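Local coordinates for protein Cg3027-pa (PDB 2VHH) that probably hydrolyses N-carbamoyl-beta-alanine and its 2-methyl homologue to the beta-amino acid, ammonia and carbon dioxide, the last step of pyrimidine breakdown, at residues T42-I47 with F53-Y58; E169-M172 with I178-T181. One frame throughout, in Å; residues are numbered along the deposited sequence.

Interaction 1: residues T42-I47 with F53-Y58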
ATOM      1  N   THR C  42     -30.876 -27.165  48.798  1.00 44.10           N
ATOM      2  CA  THR C  42     -30.345 -28.023  49.858  1.00 43.91           C
ATOM      3  C   THR C  42     -29.892 -29.411  49.351  1.00 43.73           C
ATOM      4  O   THR C  42     -28.939 -29.994  49.882  1.00 43.65           O
ATOM      5  CB  THR C  42     -31.351 -28.123  51.050  1.00 43.79           C
ATOM      6  OG1 THR C  42     -30.752 -28.842  52.130  1.00 44.12           O
ATOM      7  CG2 THR C  42     -32.662 -28.806  50.641  1.00 43.60           C
ATOM      8  N   SER C  43     -30.569 -29.910  48.313  1.00 43.43           N
ATOM      9  CA  SER C  43     -30.263 -31.209  47.706  1.00 43.14           C
ATOM     10  C   SER C  43     -28.908 -31.209  47.003  1.00 42.89           C
ATOM     11  O   SER C  43     -28.170 -32.193  47.055  1.00 42.87           O
ATOM     12  CB  SER C  43     -31.359 -31.596  46.717  1.00 43.18           C
ATOM     13  OG  SER C  43     -31.374 -30.705  45.619  1.00 42.97           O
ATOM     14  N   ALA C  44     -28.600 -30.094  46.351  1.00 42.62           N
ATOM     15  CA  ALA C  44     -27.328 -29.887  45.686  1.00 42.36           C
ATOM     16  C   ALA C  44     -26.189 -29.869  46.691  1.00 42.26           C
ATOM     17  O   ALA C  44     -25.133 -30.446  46.449  1.00 42.13           O
ATOM     18  CB  ALA C  44     -27.368 -28.592  44.896  1.00 42.47           C
ATOM     19  N   LYS C  45     -26.415 -29.199  47.817  1.00 42.37           N
ATOM     20  CA  LYS C  45     -25.493 -29.209  48.957  1.00 42.55           C
ATOM     21  C   LYS C  45     -25.297 -30.607  49.569  1.00 42.67           C
ATOM     22  O   LYS C  45     -24.212 -30.931  50.081  1.00 42.77           O
ATOM     23  CB  LYS C  45     -25.985 -28.248  50.035  1.00 42.40           C
ATOM     24  CG  LYS C  45     -25.272 -26.922  50.039  1.00 42.80           C
ATOM     25  CD  LYS C  45     -25.915 -25.946  51.000  1.00 42.85           C
ATOM     26  CE  LYS C  45     -27.047 -25.202  50.332  1.00 43.16           C
ATOM     27  NZ  LYS C  45     -27.695 -24.236  51.254  1.00 42.97           N
ATOM     28  N   ASP C  46     -26.349 -31.425  49.514  1.00 42.75           N
ATOM     29  CA  ASP C  46     -26.291 -32.802  50.006  1.00 42.86           C
ATOM     30  C   ASP C  46     -25.412 -33.707  49.144  1.00 42.49           C
ATOM     31  O   ASP C  46     -24.533 -34.395  49.673  1.00 42.53           O
ATOM     32  CB  ASP C  46     -27.695 -33.407  50.155  1.00 43.25           C
ATOM     33  CG  ASP C  46     -28.351 -33.062  51.491  1.00 44.16           C
ATOM     34  OD1 ASP C  46     -27.644 -32.627  52.429  1.00 45.18           O
ATOM     35  OD2 ASP C  46     -29.583 -33.236  51.602  1.00 45.13           O
ATOM     36  N   ILE C  47     -25.643 -33.703  47.829  1.00 41.87           N
ATOM     37  CA  ILE C  47     -24.825 -34.493  46.910  1.00 41.46           C
ATOM     38  C   ILE C  47     -23.349 -34.109  47.038  1.00 41.37           C
ATOM     39  O   ILE C  47     -22.474 -34.961  46.929  1.00 41.43           O
ATOM     40  CB  ILE C  47     -25.293 -34.364  45.442  1.00 41.33           C
ATOM     41  CG1 ILE C  47     -26.767 -34.757  45.310  1.00 41.20           C
ATOM     42  CG2 ILE C  47     -24.449 -35.250  44.534  1.00 41.22           C
ATOM     43  CD1 ILE C  47     -27.478 -34.129  44.125  1.00 41.03           C
ATOM     44  N   PHE C  53     -17.059 -33.084  47.887  1.00 35.91           N
ATOM     45  CA  PHE C  53     -16.581 -31.950  47.098  1.00 35.18           C
ATOM     46  C   PHE C  53     -17.254 -30.645  47.519  1.00 35.02           C
ATOM     47  O   PHE C  53     -18.410 -30.645  47.940  1.00 35.06           O
ATOM     48  CB  PHE C  53     -16.725 -32.207  45.589  1.00 34.70           C
ATOM     49  CG  PHE C  53     -18.152 -32.298  45.092  1.00 34.16           C
ATOM     50  CD1 PHE C  53     -18.827 -33.518  45.078  1.00 33.59           C
ATOM     51  CD2 PHE C  53     -18.795 -31.182  44.573  1.00 32.90           C
ATOM     52  CE1 PHE C  53     -20.136 -33.610  44.583  1.00 32.56           C
ATOM     53  CE2 PHE C  53     -20.100 -31.270  44.091  1.00 32.71           C
ATOM     54  CZ  PHE C  53     -20.768 -32.486  44.092  1.00 32.58           C
ATOM     55  N   ASP C  54     -16.514 -29.544  47.414  1.00 34.81           N
ATOM     56  CA  ASP C  54     -17.034 -28.198  47.672  1.00 34.66           C
ATOM     57  C   ASP C  54     -18.123 -27.791  46.684  1.00 34.33           C
ATOM     58  O   ASP C  54     -18.074 -28.154  45.505  1.00 34.39           O
ATOM     59  CB  ASP C  54     -15.905 -27.173  47.556  1.00 34.85           C
ATOM     60  CG  ASP C  54     -15.027 -27.112  48.793  1.00 36.29           C
ATOM     61  OD1 ASP C  54     -15.562 -27.060  49.919  1.00 37.89           O
ATOM     62  OD2 ASP C  54     -13.787 -27.093  48.641  1.00 38.40           O
ATOM     63  N   ILE C  55     -19.104 -27.033  47.162  1.00 33.95           N
ATOM     64  CA  ILE C  55     -20.039 -26.358  46.263  1.00 33.59           C
ATOM     65  C   ILE C  55     -20.250 -24.921  46.739  1.00 33.72           C
ATOM     66  O   ILE C  55     -20.541 -24.689  47.907  1.00 33.88           O
ATOM     67  CB  ILE C  55     -21.374 -27.131  46.090  1.00 33.39           C
ATOM     68  CG1 ILE C  55     -22.126 -26.623  44.852  1.00 33.00           C
ATOM     69  CG2 ILE C  55     -22.212 -27.070  47.367  1.00 33.42           C
ATOM     70  CD1 ILE C  55     -23.492 -27.221  44.622  1.00 32.95           C
ATOM     71  N   LYS C  56     -20.073 -23.965  45.836  1.00 33.69           N
ATOM     72  CA  LYS C  56     -20.152 -22.545  46.176  1.00 33.97           C
ATOM     73  C   LYS C  56     -20.878 -21.742  45.104  1.00 33.57           C
ATOM     74  O   LYS C  56     -20.566 -21.845  43.921  1.00 33.59           O
ATOM     75  CB  LYS C  56     -18.751 -21.970  46.413  1.00 33.92           C
ATOM     76  CG  LYS C  56     -18.278 -22.103  47.855  1.00 35.65           C
ATOM     77  CD  LYS C  56     -16.775 -21.897  47.967  1.00 38.43           C
ATOM     78  CE  LYS C  56     -16.232 -22.346  49.330  1.00 39.81           C
ATOM     79  NZ  LYS C  56     -14.742 -22.523  49.288  1.00 39.94           N
ATOM     80  N   GLY C  57     -21.850 -20.944  45.526  1.00 33.39           N
ATOM     81  CA  GLY C  57     -22.624 -20.119  44.606  1.00 33.14           C
ATOM     82  C   GLY C  57     -22.357 -18.634  44.757  1.00 33.03           C
ATOM     83  O   GLY C  57     -22.280 -18.117  45.865  1.00 32.86           O
ATOM     84  N   TYR C  58     -22.204 -17.948  43.630  1.00 33.19           N
ATOM     85  CA  TYR C  58     -22.056 -16.495  43.616  1.00 33.26           C
ATOM     86  C   TYR C  58     -22.920 -15.890  42.527  1.00 33.70           C
ATOM     87  O   TYR C  58     -23.334 -16.569  41.589  1.00 33.48           O
ATOM     88  CB  TYR C  58     -20.602 -16.086  43.435  1.00 32.88           C
ATOM     89  CG  TYR C  58     -19.709 -16.627  44.508  1.00 32.90           C
ATOM     90  CD1 TYR C  58     -18.877 -17.715  44.261  1.00 32.31           C
ATOM     91  CD2 TYR C  58     -19.704 -16.066  45.784  1.00 33.03           C
ATOM     92  CE1 TYR C  58     -18.046 -18.224  45.248  1.00 32.63           C
ATOM     93  CE2 TYR C  58     -18.885 -16.569  46.786  1.00 32.91           C
ATOM     94  CZ  TYR C  58     -18.058 -17.651  46.511  1.00 33.28           C
ATOM     95  OH  TYR C  58     -17.232 -18.149  47.500  1.00 33.57           O
TER
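Ile55 sends its side chain from the strand toward helix 42-50 and overlaps Ala44 with one branch and Lys45 with the other. The longer branch, with CG1 anti to the backbone N (chi1 -163°), carries CD1 to 4.1 Å from Ala44 CB. Alanine suits this buried position because its lone methyl lets the helix come close to the strand. The shorter branch ends at Ile55 CG2, 4.1 Å from Lys45 CG; here the lysine lends only its aliphatic stem, which crosses the isoleucine at about a right angle before its amino end leads away. No hydrogen bond joins the two segments. Mostly apolar contacts seat the helix on strand 54-59, an outermost strand, within this chain, of one of the two sheets in the alpha-beta-beta-alpha sandwich of the carbon-nitrogen hydrolases; a short connection leads from helix to strand. Nearer this connection, Phe53 brings its ring to the helix backbone, CE1 lying 3.6 Å from Ile47 O in an oblique approach. A large flat side chain fits this place because it spans several neighbours: the ring also packs on Met104 and Ala107 of helix 90-110 and on Leu338 of the adjoining strand, and Ile47 reaches Thr103 of helix 90-110 as well.

Interaction 2: residues E169-M172 with I178-T181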
ATOM      1  N   GLU C 169      -8.267 -35.481  21.577  1.00 32.01           N
ATOM      2  CA  GLU C 169      -8.981 -35.969  20.411  1.00 32.52           C
ATOM      3  C   GLU C 169      -8.056 -36.779  19.521  1.00 32.88           C
ATOM      4  O   GLU C 169      -6.882 -36.448  19.370  1.00 32.87           O
ATOM      5  CB  GLU C 169      -9.573 -34.807  19.624  1.00 32.40           C
ATOM      6  CG  GLU C 169     -10.396 -35.215  18.435  1.00 32.40           C
ATOM      7  CD  GLU C 169     -10.676 -34.052  17.514  1.00 33.27           C
ATOM      8  OE1 GLU C 169     -10.244 -32.919  17.842  1.00 33.91           O
ATOM      9  OE2 GLU C 169     -11.326 -34.270  16.464  1.00 32.76           O
ATOM     10  N   ARG C 170      -8.589 -37.856  18.956  1.00 33.44           N
ATOM     11  CA  ARG C 170      -7.941 -38.540  17.841  1.00 33.87           C
ATOM     12  C   ARG C 170      -8.780 -38.336  16.589  1.00 34.42           C
ATOM     13  O   ARG C 170      -9.964 -38.674  16.560  1.00 34.52           O
ATOM     14  CB  ARG C 170      -7.735 -40.031  18.102  1.00 33.53           C
ATOM     15  CG  ARG C 170      -6.851 -40.683  17.057  1.00 33.21           C
ATOM     16  CD  ARG C 170      -6.635 -42.166  17.299  1.00 33.04           C
ATOM     17  NE  ARG C 170      -5.769 -42.489  18.444  1.00 32.47           N
ATOM     18  CZ  ARG C 170      -4.434 -42.433  18.449  1.00 32.17           C
ATOM     19  NH1 ARG C 170      -3.755 -42.029  17.384  1.00 31.86           N
ATOM     20  NH2 ARG C 170      -3.769 -42.773  19.542  1.00 32.40           N
ATOM     21  N   ASP C 171      -8.153 -37.761  15.567  1.00 35.16           N
ATOM     22  CA  ASP C 171      -8.822 -37.440  14.310  1.00 35.86           C
ATOM     23  C   ASP C 171      -8.669 -38.585  13.312  1.00 36.53           C
ATOM     24  O   ASP C 171      -7.611 -38.738  12.700  1.00 36.62           O
ATOM     25  CB  ASP C 171      -8.238 -36.161  13.724  1.00 35.56           C
ATOM     26  CG  ASP C 171      -9.108 -35.562  12.643  1.00 35.92           C
ATOM     27  OD1 ASP C 171      -9.965 -36.281  12.072  1.00 35.90           O
ATOM     28  OD2 ASP C 171      -8.932 -34.354  12.365  1.00 35.78           O
ATOM     29  N   MET C 172      -9.734 -39.375  13.142  1.00 37.30           N
ATOM     30  CA  MET C 172      -9.688 -40.588  12.305  1.00 37.83           C
ATOM     31  C   MET C 172      -9.602 -40.283  10.809  1.00 38.09           C
ATOM     32  O   MET C 172      -9.036 -41.062  10.043  1.00 38.20           O
ATOM     33  CB  MET C 172     -10.893 -41.508  12.561  1.00 37.68           C
ATOM     34  CG  MET C 172     -11.048 -42.048  13.982  1.00 38.12           C
ATOM     35  SD  MET C 172      -9.657 -42.950  14.700  1.00 38.89           S
ATOM     36  CE  MET C 172      -9.303 -44.190  13.447  1.00 39.41           C
ATOM     37  N   ILE C 178      -3.386 -36.637  16.902  1.00 32.40           N
ATOM     38  CA  ILE C 178      -3.862 -36.348  18.251  1.00 31.73           C
ATOM     39  C   ILE C 178      -3.976 -34.838  18.468  1.00 31.36           C
ATOM     40  O   ILE C 178      -3.087 -34.089  18.079  1.00 31.40           O
ATOM     41  CB  ILE C 178      -2.934 -36.995  19.298  1.00 31.66           C
ATOM     42  CG1 ILE C 178      -3.042 -38.522  19.233  1.00 31.55           C
ATOM     43  CG2 ILE C 178      -3.252 -36.509  20.701  1.00 31.52           C
ATOM     44  CD1 ILE C 178      -1.841 -39.238  19.855  1.00 31.56           C
ATOM     45  N   TRP C 179      -5.081 -34.402  19.072  1.00 30.91           N
ATOM     46  CA  TRP C 179      -5.358 -32.977  19.312  1.00 30.44           C
ATOM     47  C   TRP C 179      -5.842 -32.717  20.723  1.00 30.11           C
ATOM     48  O   TRP C 179      -6.422 -33.596  21.345  1.00 30.31           O
ATOM     49  CB  TRP C 179      -6.426 -32.461  18.340  1.00 30.29           C
ATOM     50  CG  TRP C 179      -6.033 -32.599  16.924  1.00 30.31           C
ATOM     51  CD1 TRP C 179      -6.259 -33.670  16.122  1.00 30.38           C
ATOM     52  CD2 TRP C 179      -5.321 -31.642  16.133  1.00 30.69           C
ATOM     53  NE1 TRP C 179      -5.732 -33.447  14.873  1.00 30.64           N
ATOM     54  CE2 TRP C 179      -5.150 -32.209  14.851  1.00 30.35           C
ATOM     55  CE3 TRP C 179      -4.806 -30.363  16.383  1.00 30.76           C
ATOM     56  CZ2 TRP C 179      -4.485 -31.544  13.816  1.00 29.99           C
ATOM     57  CZ3 TRP C 179      -4.138 -29.701  15.350  1.00 30.50           C
ATOM     58  CH2 TRP C 179      -3.989 -30.295  14.083  1.00 30.07           C
ATOM     59  N   ASN C 180      -5.603 -31.509  21.218  1.00 29.72           N
ATOM     60  CA  ASN C 180      -6.207 -31.024  22.459  1.00 29.42           C
ATOM     61  C   ASN C 180      -7.441 -30.199  22.112  1.00 28.92           C
ATOM     62  O   ASN C 180      -7.323 -29.104  21.557  1.00 28.81           O
ATOM     63  CB  ASN C 180      -5.212 -30.159  23.216  1.00 29.56           C
ATOM     64  CG  ASN C 180      -5.632 -29.884  24.639  1.00 30.04           C
ATOM     65  OD1 ASN C 180      -6.682 -29.292  24.903  1.00 30.87           O
ATOM     66  ND2 ASN C 180      -4.791 -30.295  25.573  1.00 30.26           N
ATOM     67  N   THR C 181      -8.614 -30.719  22.461  1.00 28.28           N
ATOM     68  CA  THR C 181      -9.879 -30.229  21.914  1.00 27.70           C
ATOM     69  C   THR C 181     -10.956 -29.974  22.966  1.00 27.40           C
ATOM     70  O   THR C 181     -11.121 -30.754  23.903  1.00 27.47           O
ATOM     71  CB  THR C 181     -10.439 -31.248  20.910  1.00 27.65           C
ATOM     72  OG1 THR C 181      -9.453 -31.530  19.914  1.00 27.64           O
ATOM     73  CG2 THR C 181     -11.706 -30.738  20.240  1.00 27.75           C
TER
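Glu169 and Trp179 exchange two backbone hydrogen bonds, Glu169 N to Trp179 O at 2.6 Å and Trp179 N to Glu169 O at 2.7 Å, making an antiparallel hydrogen-bonded pair. Glu169 O also receives a CA-H...O contact from Ile178 CA at 3.2 Å. On the face of the sheet that bears Glu169, the glutamate runs out extended, with CG anti to the backbone N (chi1 -177°), and its OE1 accepts the hydroxyl proton of Thr181 OG1 at 2.6 Å through the anti lone pair, the one pointing away from OE2. Threonine fits there because its compact, branched side chain offers a hydroxyl donor while CB and CG2 pack beside the same oxygen. These residues belong to the beta hairpin of strands 162-171 and 177-185 in the carbon-nitrogen hydrolase domain. Beyond Glu169, Asp171 lays its CB 3.9 Å from Trp179 NE1, the carboxylate and ring planes being 61° apart; that NE1 bonds to Thr177 OG1. On the other face of the sheet Arg170 and Ile178 form an antiparallel non-hydrogen-bonded pair, and Ile178 CG1 lies over one face of the guanidinium, offset toward its rim, 4.0 Å from Arg170 NH1. In the next shell, strand 191-196 supplies the counter-charges: Arg196 forms salt bridges with Asp171 and with Glu169 OE1 and a cation-pi contact with Trp179, while Lys194 makes a salt bridge to Glu169 OE2. The charge of Arg170 is met by a salt bridge to Asp353 of the second subunit.

How the interactions relate
Both contacts reach the same seven-stranded sheet, but in different parts of it: their centres lie 34 Å apart and their nearest atoms about 22 Å, so they do not touch. Interaction 1 sets a helix against an outermost strand, is only partly buried, has no hydrogen bond across its segments and relies on van der Waals contact, part of it against backbone carbonyl oxygens. Interaction 2 joins two neighbouring strands, is buried, and combines backbone pairing with a hydroxyl and with carboxylates whose counter-charges come from strand 191-196. No other chain touches 42-47 or 53-58, whereas 169-172 and 178-181 meet a second subunit of the octamer, where Arg170 finds its acidic partner.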